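Local atomic coordinates of extracellular sialidase/neuraminidase, putative (Aspergillus fumigatus, PDB entry 2XZI), a protein that probably acts as an exo-sialidase with KDNase activity, hydrolysing glycosidic bonds of the deaminated sialic acid KDN. Residues F357-D360 against K364-Y367; R322-A327 against I371-N376; S25-S30 against V71-K76; G100-P105 against H152-E157; G250-A255 against T291-S296. All coordinates share one frame; numbering follows the deposited sequence.

Contact 1: residues F357-D360 against K364-Y367; sequences FFND and KNSY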
# COMPACT_ATOMS: atom_id res chain seq x y z
N PHE A 357 9.51 -14.34 7.63
CA PHE A 357 10.50 -15.20 8.27
C PHE A 357 10.47 -16.62 7.72
O PHE A 357 11.50 -17.30 7.74
CB PHE A 357 10.31 -15.20 9.78
CG PHE A 357 10.88 -13.99 10.47
CD1 PHE A 357 10.12 -12.83 10.62
CD2 PHE A 357 12.19 -14.00 10.96
CE1 PHE A 357 10.64 -11.71 11.26
CE2 PHE A 357 12.72 -12.88 11.60
CZ PHE A 357 11.94 -11.72 11.75
N PHE A 358 9.31 -17.04 7.23
CA PHE A 358 9.15 -18.32 6.53
C PHE A 358 9.45 -19.52 7.45
O PHE A 358 9.79 -20.61 7.00
CB PHE A 358 10.02 -18.35 5.27
CG PHE A 358 9.45 -19.19 4.17
CD1 PHE A 358 8.28 -18.80 3.52
CD2 PHE A 358 10.09 -20.35 3.75
CE1 PHE A 358 7.74 -19.57 2.48
CE2 PHE A 358 9.56 -21.13 2.72
CZ PHE A 358 8.39 -20.73 2.08
N ASN A 359 9.26 -19.31 8.76
CA ASN A 359 9.51 -20.36 9.77
C ASN A 359 8.51 -21.50 9.69
O ASN A 359 8.78 -22.59 10.18
CB ASN A 359 9.49 -19.76 11.17
CG ASN A 359 8.24 -18.96 11.42
OD1 ASN A 359 8.05 -17.90 10.82
ND2 ASN A 359 7.36 -19.47 12.27
N ASP A 360 7.35 -21.23 9.09
CA ASP A 360 6.30 -22.24 8.87
C ASP A 360 6.05 -22.40 7.36
O ASP A 360 4.97 -22.81 6.94
CB ASP A 360 5.03 -21.84 9.64
CG ASP A 360 3.94 -22.93 9.63
OD1 ASP A 360 4.29 -24.15 9.60
OD2 ASP A 360 2.73 -22.58 9.68
N LYS A 364 0.40 -20.80 8.12
CA LYS A 364 -0.22 -19.69 8.85
C LYS A 364 0.64 -19.13 9.97
O LYS A 364 0.41 -18.01 10.44
CB LYS A 364 -1.58 -20.11 9.42
CG LYS A 364 -1.51 -21.10 10.58
CD LYS A 364 -2.87 -21.70 10.90
CE LYS A 364 -2.75 -22.77 11.98
NZ LYS A 364 -4.06 -23.47 12.21
N ASN A 365 1.63 -19.90 10.42
CA ASN A 365 2.46 -19.46 11.52
C ASN A 365 3.76 -18.76 11.13
O ASN A 365 4.55 -18.41 12.01
CB ASN A 365 2.74 -20.62 12.50
CG ASN A 365 3.29 -20.13 13.83
OD1 ASN A 365 2.79 -19.16 14.42
ND2 ASN A 365 4.34 -20.80 14.32
N SER A 366 3.97 -18.55 9.83
CA SER A 366 5.13 -17.79 9.39
C SER A 366 4.99 -16.30 9.74
O SER A 366 4.06 -15.62 9.29
CB SER A 366 5.39 -17.99 7.90
OG SER A 366 5.94 -19.28 7.67
N TYR A 367 5.89 -15.82 10.58
CA TYR A 367 5.86 -14.44 11.05
C TYR A 367 6.15 -13.46 9.92
O TYR A 367 7.10 -13.63 9.15
CB TYR A 367 6.86 -14.25 12.19
CG TYR A 367 6.47 -15.04 13.43
CD1 TYR A 367 5.51 -14.56 14.32
CD2 TYR A 367 7.06 -16.29 13.70
CE1 TYR A 367 5.14 -15.29 15.45
CE2 TYR A 367 6.70 -17.02 14.83
CZ TYR A 367 5.73 -16.52 15.69
OH TYR A 367 5.37 -17.25 16.81
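Phe357-Asp360 and Lys364-Tyr367 are the two flanks of a surface loop, held together largely by hydrogen bonds, that joins strands 349-356 and 368-375 in one blade of the sialidase beta-propeller. At its base, just past the ends of those strands, Phe357 N gives a nearly straight bond to Tyr367 O (2.9 Å). Asn359 then spans the loop: its chi1 of 52° turns the amide across, so that OD1 takes Tyr367 N on an in-plane lone pair at 3.0 Å, while ND2 reaches Asn365 O from above that carbonyl's plane. The amide lies within 20° of parallel to the Tyr367 ring, and His36 stacks on that same tyrosine. Near the turn, Asp360 OD2 uses its anti lone pair for Asn365 N (3.0 Å). Phe358 points away from the opposite flank and its side chain comes within about 4 Å of one of the bound KDN molecules, so the loop borders that sugar. Buried Ser366 OG receives Asp360 N at 2.8 Å and is also hydrogen-bonded to Gly361 O.

Contact 2: residues R322-A327 against I371-N376; sequences RKLEDA and IWRRFN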
# COMPACT_ATOMS: atom_id res chain seq x y z
N ARG A 322 16.91 -0.89 -9.43
CA ARG A 322 17.82 -1.49 -8.48
C ARG A 322 17.10 -2.50 -7.58
O ARG A 322 15.99 -2.26 -7.12
CB ARG A 322 18.52 -0.43 -7.64
CG ARG A 322 19.70 -0.98 -6.85
CD ARG A 322 20.63 0.09 -6.34
NE ARG A 322 21.88 -0.52 -5.89
CZ ARG A 322 22.97 0.15 -5.54
NH1 ARG A 322 23.00 1.47 -5.57
NH2 ARG A 322 24.06 -0.54 -5.18
N LYS A 323 17.73 -3.64 -7.36
CA LYS A 323 17.23 -4.62 -6.42
C LYS A 323 17.36 -4.11 -5.01
O LYS A 323 18.43 -3.66 -4.61
CB LYS A 323 18.01 -5.93 -6.52
CG LYS A 323 17.92 -6.60 -7.85
CD LYS A 323 18.75 -7.89 -7.79
CE LYS A 323 18.73 -8.62 -9.11
NZ LYS A 323 19.57 -9.86 -9.05
N LEU A 324 16.28 -4.22 -4.23
CA LEU A 324 16.37 -3.84 -2.81
C LEU A 324 17.38 -4.69 -2.03
O LEU A 324 17.95 -4.21 -1.04
CB LEU A 324 15.00 -3.87 -2.10
CG LEU A 324 13.94 -2.97 -2.71
CD1 LEU A 324 12.73 -2.89 -1.80
CD2 LEU A 324 14.46 -1.55 -3.03
N GLU A 325 17.65 -5.90 -2.52
CA GLU A 325 18.61 -6.78 -1.85
C GLU A 325 20.04 -6.24 -1.91
O GLU A 325 20.91 -6.71 -1.18
CB GLU A 325 18.49 -8.24 -2.33
CG GLU A 325 18.11 -8.44 -3.79
CD GLU A 325 17.54 -9.82 -4.08
OE1 GLU A 325 18.18 -10.82 -3.69
OE2 GLU A 325 16.45 -9.91 -4.71
N ASP A 326 20.29 -5.22 -2.74
CA ASP A 326 21.59 -4.53 -2.75
C ASP A 326 21.84 -3.78 -1.43
O ASP A 326 22.99 -3.44 -1.11
CB ASP A 326 21.69 -3.52 -3.89
CG ASP A 326 21.76 -4.15 -5.27
OD1 ASP A 326 21.74 -5.39 -5.38
OD2 ASP A 326 21.86 -3.37 -6.24
N ALA A 327 20.76 -3.48 -0.71
CA ALA A 327 20.82 -2.85 0.60
C ALA A 327 20.00 -3.73 1.57
O ALA A 327 18.98 -3.30 2.10
CB ALA A 327 20.25 -1.43 0.54
N ILE A 371 9.43 -3.76 6.64
CA ILE A 371 10.67 -3.00 6.61
C ILE A 371 10.38 -1.59 6.11
O ILE A 371 9.57 -1.41 5.20
CB ILE A 371 11.70 -3.67 5.66
CG1 ILE A 371 12.04 -5.11 6.08
CG2 ILE A 371 12.97 -2.80 5.47
CD1 ILE A 371 12.09 -5.35 7.54
N TRP A 372 11.03 -0.60 6.73
CA TRP A 372 11.05 0.77 6.23
C TRP A 372 12.39 1.09 5.57
O TRP A 372 13.46 0.85 6.14
CB TRP A 372 10.81 1.73 7.39
CG TRP A 372 11.04 3.18 7.14
CD1 TRP A 372 12.00 3.95 7.74
CD2 TRP A 372 10.28 4.07 6.30
NE1 TRP A 372 11.90 5.26 7.31
CE2 TRP A 372 10.85 5.36 6.43
CE3 TRP A 372 9.19 3.89 5.43
CZ2 TRP A 372 10.36 6.47 5.75
CZ3 TRP A 372 8.70 5.01 4.74
CH2 TRP A 372 9.29 6.28 4.92
N ARG A 373 12.33 1.65 4.37
CA ARG A 373 13.52 2.00 3.63
C ARG A 373 13.44 3.45 3.23
O ARG A 373 12.34 3.95 2.89
CB ARG A 373 13.61 1.20 2.35
CG ARG A 373 13.83 -0.27 2.55
CD ARG A 373 13.98 -0.99 1.21
NE ARG A 373 14.54 -2.32 1.42
CZ ARG A 373 15.84 -2.57 1.60
NH1 ARG A 373 16.72 -1.58 1.57
NH2 ARG A 373 16.25 -3.81 1.80
N ARG A 374 14.59 4.12 3.27
CA ARG A 374 14.77 5.41 2.61
C ARG A 374 15.91 5.27 1.63
O ARG A 374 16.96 4.70 1.97
CB ARG A 374 15.08 6.49 3.63
CG ARG A 374 13.90 6.85 4.50
CD ARG A 374 14.28 7.49 5.85
NE ARG A 374 15.43 8.38 5.77
CZ ARG A 374 15.38 9.64 5.34
NH1 ARG A 374 14.22 10.19 4.98
NH2 ARG A 374 16.51 10.35 5.26
N PHE A 375 15.75 5.82 0.43
CA PHE A 375 16.85 5.87 -0.52
C PHE A 375 16.60 7.03 -1.46
O PHE A 375 15.46 7.45 -1.63
CB PHE A 375 16.98 4.55 -1.30
CG PHE A 375 15.68 4.00 -1.83
CD1 PHE A 375 15.15 4.46 -3.01
CD2 PHE A 375 15.00 2.99 -1.14
CE1 PHE A 375 13.96 3.95 -3.51
CE2 PHE A 375 13.81 2.48 -1.64
CZ PHE A 375 13.30 2.96 -2.83
N ASN A 376 17.67 7.58 -2.03
CA ASN A 376 17.50 8.63 -3.01
C ASN A 376 17.57 8.12 -4.44
O ASN A 376 17.82 6.94 -4.69
CB ASN A 376 18.46 9.81 -2.77
CG ASN A 376 19.93 9.42 -2.85
OD1 ASN A 376 20.30 8.27 -3.10
ND2 ASN A 376 20.78 10.41 -2.63
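Arg373 reaches out of strand 368-375 to Ala327 and Leu324, bridging two successive blades of the beta-propeller in a buried contact. Strand 322-323 is the outermost strand of the sheet that begins at 279-284, and the short 3-10 turn 324-326, with Ala327 just after it, supplies the partners.

The polar part is an end-on grip on a single backbone oxygen. Arg373 NH2 lies 2.8 Å and NH1 2.9 Å from Ala327 O, which sits practically in the guanidinium plane; both nitrogens come from the same face of the carbonyl plane. The chain, extended from CG to NE, carries the charged group this far, and Glu335 forms a salt bridge with NH2. A carboxylate and a carbonyl thus help to hold the buried charge and the rotation of the group.

The apolar part belongs to Leu324. Its CB lies 3.7 Å above one face of the guanidinium, toward the rim, and CD1 packs 3.7 Å from Arg373 NE. The other branch, CD2, reaches Phe375 CE2 at 4.3 Å, while Met305, Val307 and Val353 add to the apolar surroundings of the leucine.

A charge pair steadies the turn itself: Arg322 NE bonds to Asp326 OD2 at 2.9 Å, in the guanidinium plane and on the anti lone pair of that oxygen.

Contact 3: residues S25-S30 against V71-K76; sequences SPDKLS and VYKRTK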
# COMPACT_ATOMS: atom_id res chain seq x y z
N SER A 25 11.68 -6.86 20.99
CA SER A 25 10.84 -5.66 21.02
C SER A 25 9.73 -5.71 19.96
O SER A 25 9.69 -4.84 19.07
CB SER A 25 11.67 -4.39 20.85
OG SER A 25 12.67 -4.30 21.86
N PRO A 26 8.84 -6.72 20.02
CA PRO A 26 7.74 -6.79 19.07
C PRO A 26 6.81 -5.59 19.22
O PRO A 26 6.67 -5.04 20.32
CB PRO A 26 7.02 -8.07 19.47
CG PRO A 26 7.29 -8.20 20.96
CD PRO A 26 8.73 -7.76 21.06
N ASP A 27 6.16 -5.19 18.14
CA ASP A 27 5.26 -4.04 18.24
C ASP A 27 3.91 -4.44 18.81
O ASP A 27 3.28 -5.38 18.31
CB ASP A 27 5.11 -3.37 16.87
CG ASP A 27 6.28 -2.48 16.54
OD1 ASP A 27 6.53 -1.51 17.29
OD2 ASP A 27 6.98 -2.76 15.54
N LYS A 28 3.51 -3.75 19.88
CA LYS A 28 2.22 -3.93 20.53
C LYS A 28 1.59 -2.56 20.78
O LYS A 28 2.30 -1.54 20.85
CB LYS A 28 2.39 -4.66 21.88
CG LYS A 28 3.13 -5.99 21.82
CD LYS A 28 3.29 -6.60 23.22
CE LYS A 28 3.85 -8.00 23.14
NZ LYS A 28 4.08 -8.58 24.50
N LEU A 29 0.27 -2.52 20.88
CA LEU A 29 -0.43 -1.31 21.30
C LEU A 29 -0.22 -1.03 22.79
O LEU A 29 0.23 -1.90 23.54
CB LEU A 29 -1.93 -1.43 21.00
CG LEU A 29 -2.28 -1.71 19.53
CD1 LEU A 29 -3.75 -2.08 19.38
CD2 LEU A 29 -1.97 -0.51 18.68
N SER A 30 -0.56 0.19 23.20
CA SER A 30 -0.40 0.59 24.60
C SER A 30 -1.28 -0.23 25.53
O SER A 30 -0.99 -0.33 26.72
CB SER A 30 -0.71 2.07 24.75
OG SER A 30 -2.06 2.31 24.45
N VAL A 71 -3.50 -0.78 12.05
CA VAL A 71 -2.54 -0.14 12.95
C VAL A 71 -1.68 0.86 12.19
O VAL A 71 -1.68 0.88 10.96
CB VAL A 71 -1.67 -1.19 13.72
CG1 VAL A 71 -2.57 -2.06 14.61
CG2 VAL A 71 -0.80 -2.04 12.76
N TYR A 72 -0.96 1.72 12.91
CA TYR A 72 -0.12 2.71 12.29
C TYR A 72 0.98 3.22 13.21
O TYR A 72 0.91 3.03 14.44
CB TYR A 72 -0.96 3.87 11.75
CG TYR A 72 -1.50 4.85 12.78
CD1 TYR A 72 -2.57 4.51 13.59
CD2 TYR A 72 -0.98 6.13 12.88
CE1 TYR A 72 -3.10 5.43 14.50
CE2 TYR A 72 -1.49 7.05 13.81
CZ TYR A 72 -2.56 6.70 14.60
OH TYR A 72 -3.09 7.59 15.52
N LYS A 73 1.96 3.87 12.60
CA LYS A 73 2.95 4.66 13.31
C LYS A 73 3.14 5.97 12.60
O LYS A 73 3.02 6.05 11.38
CB LYS A 73 4.29 3.93 13.35
CG LYS A 73 4.33 2.69 14.22
CD LYS A 73 5.72 2.09 14.23
CE LYS A 73 5.76 0.96 15.22
NZ LYS A 73 7.12 0.48 15.48
N ARG A 74 3.44 7.02 13.36
CA ARG A 74 3.82 8.29 12.78
C ARG A 74 5.26 8.59 13.14
O ARG A 74 5.76 8.12 14.16
CB ARG A 74 2.98 9.43 13.38
CG ARG A 74 1.49 9.16 13.51
CD ARG A 74 0.78 10.46 13.88
NE ARG A 74 1.30 11.05 15.12
CZ ARG A 74 1.15 12.32 15.47
NH1 ARG A 74 0.51 13.18 14.69
NH2 ARG A 74 1.66 12.76 16.62
N THR A 75 5.91 9.42 12.34
CA THR A 75 7.13 10.06 12.80
C THR A 75 6.81 11.01 13.95
O THR A 75 5.74 11.65 13.98
CB THR A 75 7.90 10.76 11.65
OG1 THR A 75 7.06 11.75 11.02
CG2 THR A 75 8.33 9.71 10.64
N LYS A 76 7.74 11.07 14.91
CA LYS A 76 7.57 11.87 16.12
C LYS A 76 7.44 13.35 15.83
O LYS A 76 6.66 14.05 16.50
CB LYS A 76 8.75 11.65 17.07
CG LYS A 76 8.77 10.30 17.76
CD LYS A 76 10.02 10.20 18.62
CE LYS A 76 10.04 8.89 19.37
NZ LYS A 76 11.31 8.77 20.15
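Lys73 leaves strand 68-74 with CG opposite its carbonyl carbon (chi1 -69°) and runs fully extended from there, which carries NZ across to Asp27. The aspartate sits in the loop between strands 12-18 and 37-45, and its own chi1 of -79° swings the carboxylate out to meet the ammonium. The result is a salt bridge with NZ 2.8 Å from Asp27 OD1. The nitrogen approaches from above the carboxylate, 42° out of its plane, and is 3.2 Å from Asp27 OD2 as well.

Beside the charged pair lies a looser apolar touch: Leu29 CD2 meets Val71 CG1 at 4.4 Å. Val71 also packs on Phe38, as does Asp27, so the loop lies against the first blade of the propeller, a sheet built from strands 37-45, 51-58, 68-74 and 92-93.

Each charged group has a further backbone partner near strand 12-18. Lys73 NZ is hydrogen-bonded to Leu17 O, and Asp27 OD2 accepts Arg19 N. The ammonium therefore ties the incoming loop and the N-terminal strand of the last blade to the first, and the close opposite charge probably stabilises the ionised form of both side chains, although the site is partly buried.

Contact 4: residues G100-P105 against H152-E157; sequences GTWGNP and HLYLTE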
# COMPACT_ATOMS: atom_id res chain seq x y z
N GLY A 100 -13.47 -9.20 13.48
CA GLY A 100 -13.43 -9.21 12.03
C GLY A 100 -12.14 -8.61 11.51
O GLY A 100 -11.21 -8.29 12.28
N THR A 101 -12.09 -8.43 10.20
CA THR A 101 -10.91 -7.99 9.48
C THR A 101 -11.07 -6.53 9.09
O THR A 101 -11.99 -6.20 8.33
CB THR A 101 -10.73 -8.80 8.16
OG1 THR A 101 -10.60 -10.20 8.43
CG2 THR A 101 -9.54 -8.28 7.32
N TRP A 102 -10.20 -5.67 9.61
CA TRP A 102 -10.05 -4.30 9.13
C TRP A 102 -8.74 -4.23 8.36
O TRP A 102 -7.68 -4.47 8.94
CB TRP A 102 -10.00 -3.30 10.29
CG TRP A 102 -11.25 -3.19 11.09
CD1 TRP A 102 -11.52 -3.84 12.25
CD2 TRP A 102 -12.40 -2.39 10.78
NE1 TRP A 102 -12.78 -3.49 12.70
CE2 TRP A 102 -13.34 -2.61 11.81
CE3 TRP A 102 -12.73 -1.51 9.74
CZ2 TRP A 102 -14.60 -1.98 11.83
CZ3 TRP A 102 -13.97 -0.89 9.76
CH2 TRP A 102 -14.88 -1.12 10.80
N GLY A 103 -8.79 -3.87 7.09
CA GLY A 103 -7.56 -3.87 6.30
C GLY A 103 -7.57 -3.11 5.01
O GLY A 103 -8.38 -2.20 4.81
N ASN A 104 -6.66 -3.50 4.12
CA ASN A 104 -6.46 -2.81 2.84
C ASN A 104 -6.25 -1.29 3.00
O ASN A 104 -6.91 -0.50 2.34
CB ASN A 104 -7.64 -3.07 1.89
CG ASN A 104 -7.60 -4.44 1.27
OD1 ASN A 104 -7.81 -5.45 1.95
ND2 ASN A 104 -7.30 -4.50 -0.02
N PRO A 105 -5.33 -0.87 3.88
CA PRO A 105 -5.20 0.58 4.03
C PRO A 105 -4.85 1.27 2.71
O PRO A 105 -3.91 0.88 2.02
CB PRO A 105 -4.04 0.72 5.03
CG PRO A 105 -3.27 -0.55 4.88
CD PRO A 105 -4.31 -1.59 4.66
N HIS A 152 -17.02 -4.89 2.90
CA HIS A 152 -17.47 -3.48 3.02
C HIS A 152 -16.32 -2.55 2.73
O HIS A 152 -15.17 -2.95 2.78
CB HIS A 152 -18.01 -3.20 4.42
CG HIS A 152 -19.31 -3.88 4.71
ND1 HIS A 152 -20.42 -3.20 5.16
CD2 HIS A 152 -19.68 -5.18 4.62
CE1 HIS A 152 -21.42 -4.05 5.31
NE2 HIS A 152 -21.00 -5.26 5.00
N LEU A 153 -16.66 -1.31 2.40
CA LEU A 153 -15.72 -0.24 2.16
C LEU A 153 -16.00 0.85 3.17
O LEU A 153 -17.12 1.38 3.24
CB LEU A 153 -15.89 0.31 0.73
CG LEU A 153 -14.96 1.49 0.38
CD1 LEU A 153 -13.57 0.95 0.10
CD2 LEU A 153 -15.46 2.22 -0.81
N TYR A 154 -14.99 1.15 3.97
CA TYR A 154 -15.06 2.15 5.02
C TYR A 154 -14.15 3.33 4.75
O TYR A 154 -13.13 3.20 4.07
CB TYR A 154 -14.67 1.49 6.33
CG TYR A 154 -15.81 0.80 7.05
CD1 TYR A 154 -16.13 -0.54 6.79
CD2 TYR A 154 -16.56 1.48 8.00
CE1 TYR A 154 -17.16 -1.17 7.49
CE2 TYR A 154 -17.60 0.84 8.70
CZ TYR A 154 -17.90 -0.47 8.43
OH TYR A 154 -18.92 -1.08 9.13
N LEU A 155 -14.50 4.47 5.33
CA LEU A 155 -13.66 5.66 5.26
C LEU A 155 -13.50 6.29 6.63
O LEU A 155 -14.48 6.56 7.32
CB LEU A 155 -14.26 6.68 4.28
CG LEU A 155 -13.49 7.99 4.12
CD1 LEU A 155 -12.11 7.79 3.47
CD2 LEU A 155 -14.32 9.00 3.32
N THR A 156 -12.24 6.51 7.01
CA THR A 156 -11.93 7.32 8.19
C THR A 156 -11.02 8.46 7.74
O THR A 156 -10.45 8.43 6.63
CB THR A 156 -11.30 6.46 9.31
OG1 THR A 156 -10.90 7.32 10.39
CG2 THR A 156 -10.09 5.70 8.81
N GLU A 157 -10.91 9.49 8.56
CA GLU A 157 -9.98 10.56 8.26
C GLU A 157 -9.41 11.17 9.52
O GLU A 157 -9.95 10.98 10.61
CB GLU A 157 -10.60 11.63 7.35
CG GLU A 157 -11.71 12.45 7.98
CD GLU A 157 -13.03 11.72 8.07
OE1 GLU A 157 -13.41 11.04 7.09
OE2 GLU A 157 -13.71 11.84 9.11
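Trp102 and Tyr154 meet in a T-shaped aromatic pair within one propeller blade. Their strands, 101-109 and 152-158, are not neighbours: strand 115-122 runs between them, so the CA atoms of the two residues are 9.1 Å apart and the long side chains have to make up the distance.

In both residues CG lies opposite the carbonyl carbon, beside the backbone N. For Trp102, chi1 of -66° with chi2 of 96° stands the indole so that the far side of its six-membered ring leads. Tyr154 leaves its strand toward segment 100-105 and presents a face of its phenol to that edge. Trp102 CZ3 sits 3.6 Å above the Tyr154 ring plane, over its centre, and is 3.7 Å from Tyr154 CG. Next along the indole edge, CH2 lies 3.9 Å from Tyr154 CZ. The centroids are 4.8 Å apart and the planes 66° to each other, some way short of perpendicular.

The pyrrole side of the tryptophan is held separately, NE1 bonding to Ser97 O. Ser97 falls between Gly96 and Gly98, both of which belong to the sodium site, and the indole itself comes within about 5 Å of the metal; Pro168 packs on Tyr154. No hydrogen bond links the two rings, so the pair depends on van der Waals contact and on the weak attraction of the slightly positive C-H edge of the indole for a pi face.

Contact 5: residues G250-A255 against T291-S296; sequences GYRMVA and TIFLNS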
# COMPACT_ATOMS: atom_id res chain seq x y z
N GLY A 250 2.63 -13.51 -13.93
CA GLY A 250 3.15 -13.12 -15.22
C GLY A 250 3.67 -11.70 -15.21
O GLY A 250 4.88 -11.50 -15.00
N TYR A 251 2.77 -10.74 -15.42
CA TYR A 251 3.11 -9.34 -15.66
C TYR A 251 2.07 -8.41 -15.07
O TYR A 251 0.90 -8.77 -14.94
CB TYR A 251 3.21 -9.06 -17.17
CG TYR A 251 4.23 -9.95 -17.85
CD1 TYR A 251 5.58 -9.62 -17.82
CD2 TYR A 251 3.84 -11.14 -18.46
CE1 TYR A 251 6.53 -10.44 -18.41
CE2 TYR A 251 4.78 -11.96 -19.06
CZ TYR A 251 6.12 -11.61 -19.03
OH TYR A 251 7.05 -12.42 -19.62
N ARG A 252 2.50 -7.20 -14.74
CA ARG A 252 1.57 -6.15 -14.34
C ARG A 252 0.59 -5.84 -15.47
O ARG A 252 0.95 -5.91 -16.65
CB ARG A 252 2.32 -4.88 -13.96
CG ARG A 252 3.36 -5.05 -12.87
CD ARG A 252 2.78 -5.46 -11.52
NE ARG A 252 1.87 -4.46 -10.96
CZ ARG A 252 1.26 -4.60 -9.79
NH1 ARG A 252 1.52 -5.68 -9.03
NH2 ARG A 252 0.45 -3.65 -9.35
N MET A 253 -0.64 -5.52 -15.10
CA MET A 253 -1.68 -5.16 -16.06
C MET A 253 -1.86 -3.65 -16.06
O MET A 253 -2.19 -3.07 -15.03
CB MET A 253 -2.99 -5.88 -15.72
CG MET A 253 -2.91 -7.41 -15.79
SD MET A 253 -2.54 -8.03 -17.44
CE MET A 253 -4.11 -7.74 -18.24
N VAL A 254 -1.65 -3.02 -17.21
CA VAL A 254 -1.63 -1.56 -17.31
C VAL A 254 -2.75 -1.03 -18.20
O VAL A 254 -3.04 -1.60 -19.25
CB VAL A 254 -0.22 -1.04 -17.81
CG1 VAL A 254 -0.26 0.44 -18.17
CG2 VAL A 254 0.84 -1.31 -16.75
N ALA A 255 -3.39 0.05 -17.75
CA ALA A 255 -4.32 0.80 -18.58
C ALA A 255 -4.11 2.28 -18.37
O ALA A 255 -3.67 2.70 -17.28
CB ALA A 255 -5.75 0.41 -18.28
N THR A 291 8.48 8.87 -12.83
CA THR A 291 7.54 8.01 -12.14
C THR A 291 8.37 6.87 -11.59
O THR A 291 9.28 6.35 -12.28
CB THR A 291 6.48 7.44 -13.09
OG1 THR A 291 5.80 8.50 -13.77
CG2 THR A 291 5.43 6.64 -12.34
N ILE A 292 8.09 6.49 -10.34
CA ILE A 292 8.75 5.39 -9.64
C ILE A 292 7.79 4.20 -9.53
O ILE A 292 6.59 4.37 -9.28
CB ILE A 292 9.20 5.82 -8.20
CG1 ILE A 292 9.77 7.26 -8.14
CG2 ILE A 292 10.15 4.77 -7.62
CD1 ILE A 292 11.03 7.52 -9.00
N PHE A 293 8.32 2.99 -9.72
CA PHE A 293 7.54 1.76 -9.57
C PHE A 293 8.29 0.76 -8.71
O PHE A 293 9.52 0.67 -8.78
CB PHE A 293 7.21 1.15 -10.94
CG PHE A 293 6.35 -0.07 -10.84
CD1 PHE A 293 5.00 0.03 -10.52
CD2 PHE A 293 6.90 -1.34 -11.04
CE1 PHE A 293 4.20 -1.09 -10.41
CE2 PHE A 293 6.09 -2.48 -10.93
CZ PHE A 293 4.73 -2.36 -10.62
N LEU A 294 7.56 0.00 -7.89
CA LEU A 294 8.14 -1.01 -7.01
C LEU A 294 7.26 -2.24 -6.98
O LEU A 294 6.05 -2.15 -6.74
CB LEU A 294 8.27 -0.45 -5.60
CG LEU A 294 8.80 -1.35 -4.49
CD1 LEU A 294 10.17 -1.96 -4.77
CD2 LEU A 294 8.85 -0.51 -3.21
N ASN A 295 7.86 -3.41 -7.22
CA ASN A 295 7.17 -4.69 -7.08
C ASN A 295 8.23 -5.78 -7.01
O ASN A 295 9.43 -5.49 -6.98
CB ASN A 295 6.15 -4.94 -8.23
CG ASN A 295 6.78 -5.61 -9.47
OD1 ASN A 295 7.90 -5.29 -9.87
ND2 ASN A 295 6.03 -6.54 -10.07
N SER A 296 7.77 -7.03 -6.92
CA SER A 296 8.72 -8.12 -7.07
C SER A 296 8.86 -8.45 -8.55
O SER A 296 7.92 -8.93 -9.18
CB SER A 296 8.29 -9.36 -6.30
OG SER A 296 9.32 -10.34 -6.40
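Arg252 meets Phe293 and Asn295 at a buried seam between two successive blades of the beta-propeller, one containing strand 250-258 and the other strand 290-294. From CB, which points toward the second blade, the arginine coils instead of stretching out: chi2 of -64° and chi3 of -63° bend the chain twice, and its aliphatic part becomes packing surface.

CG comes first, 3.8 Å from Phe293 CZ. CD follows, 3.7 Å from Asn295 ND2 and 3.8 Å from the same phenylalanine carbon. NE comes closest to the ring, 3.6 Å from Phe293 CZ, but it lies at the ring edge near its plane. With guanidinium and ring 56° apart and no overlap with a pi face, this is edge packing and not a cation-pi pair. Phe293, its CG opposite the backbone N, sends its CZ end into the bend of the arginine, and Leu271 packs on both side chains.

From NE onward the polar partners lie outside the two segments: NE is hydrogen-bonded to Asn243 OD1, and NH1 forms a salt bridge with Asp273 OD2, so carboxylate and amide fix how the head group is turned and the charge is met inside the protein. Asn295, where the chain turns a corner after the strand, shares that acid: its ND2 bonds to Asp273 OD2 and also to Pro272 O.

Along the chain come contacts 3, 4, 5 and then 2, with contact 1 nested inside the loop that contact 2 closes. Contacts 2 and 5, centres 17 Å apart, both reach the sheet of strands 279-284 to 322-323 and touch through Leu324 CD1 and Leu294 CD1 at 4.0 Å. Contact 4 lies across the chain's centre from both, its centre about 29 Å from that of contact 2. Contact 1 sits in the loop leading into strand 368-375, which contact 2 uses; their centres are about 23 Å apart. Contact 3 ties the first blade to the chain ahead of it. Together they sample ring closure, blade seams, a pair within one blade and a surface ligand loop.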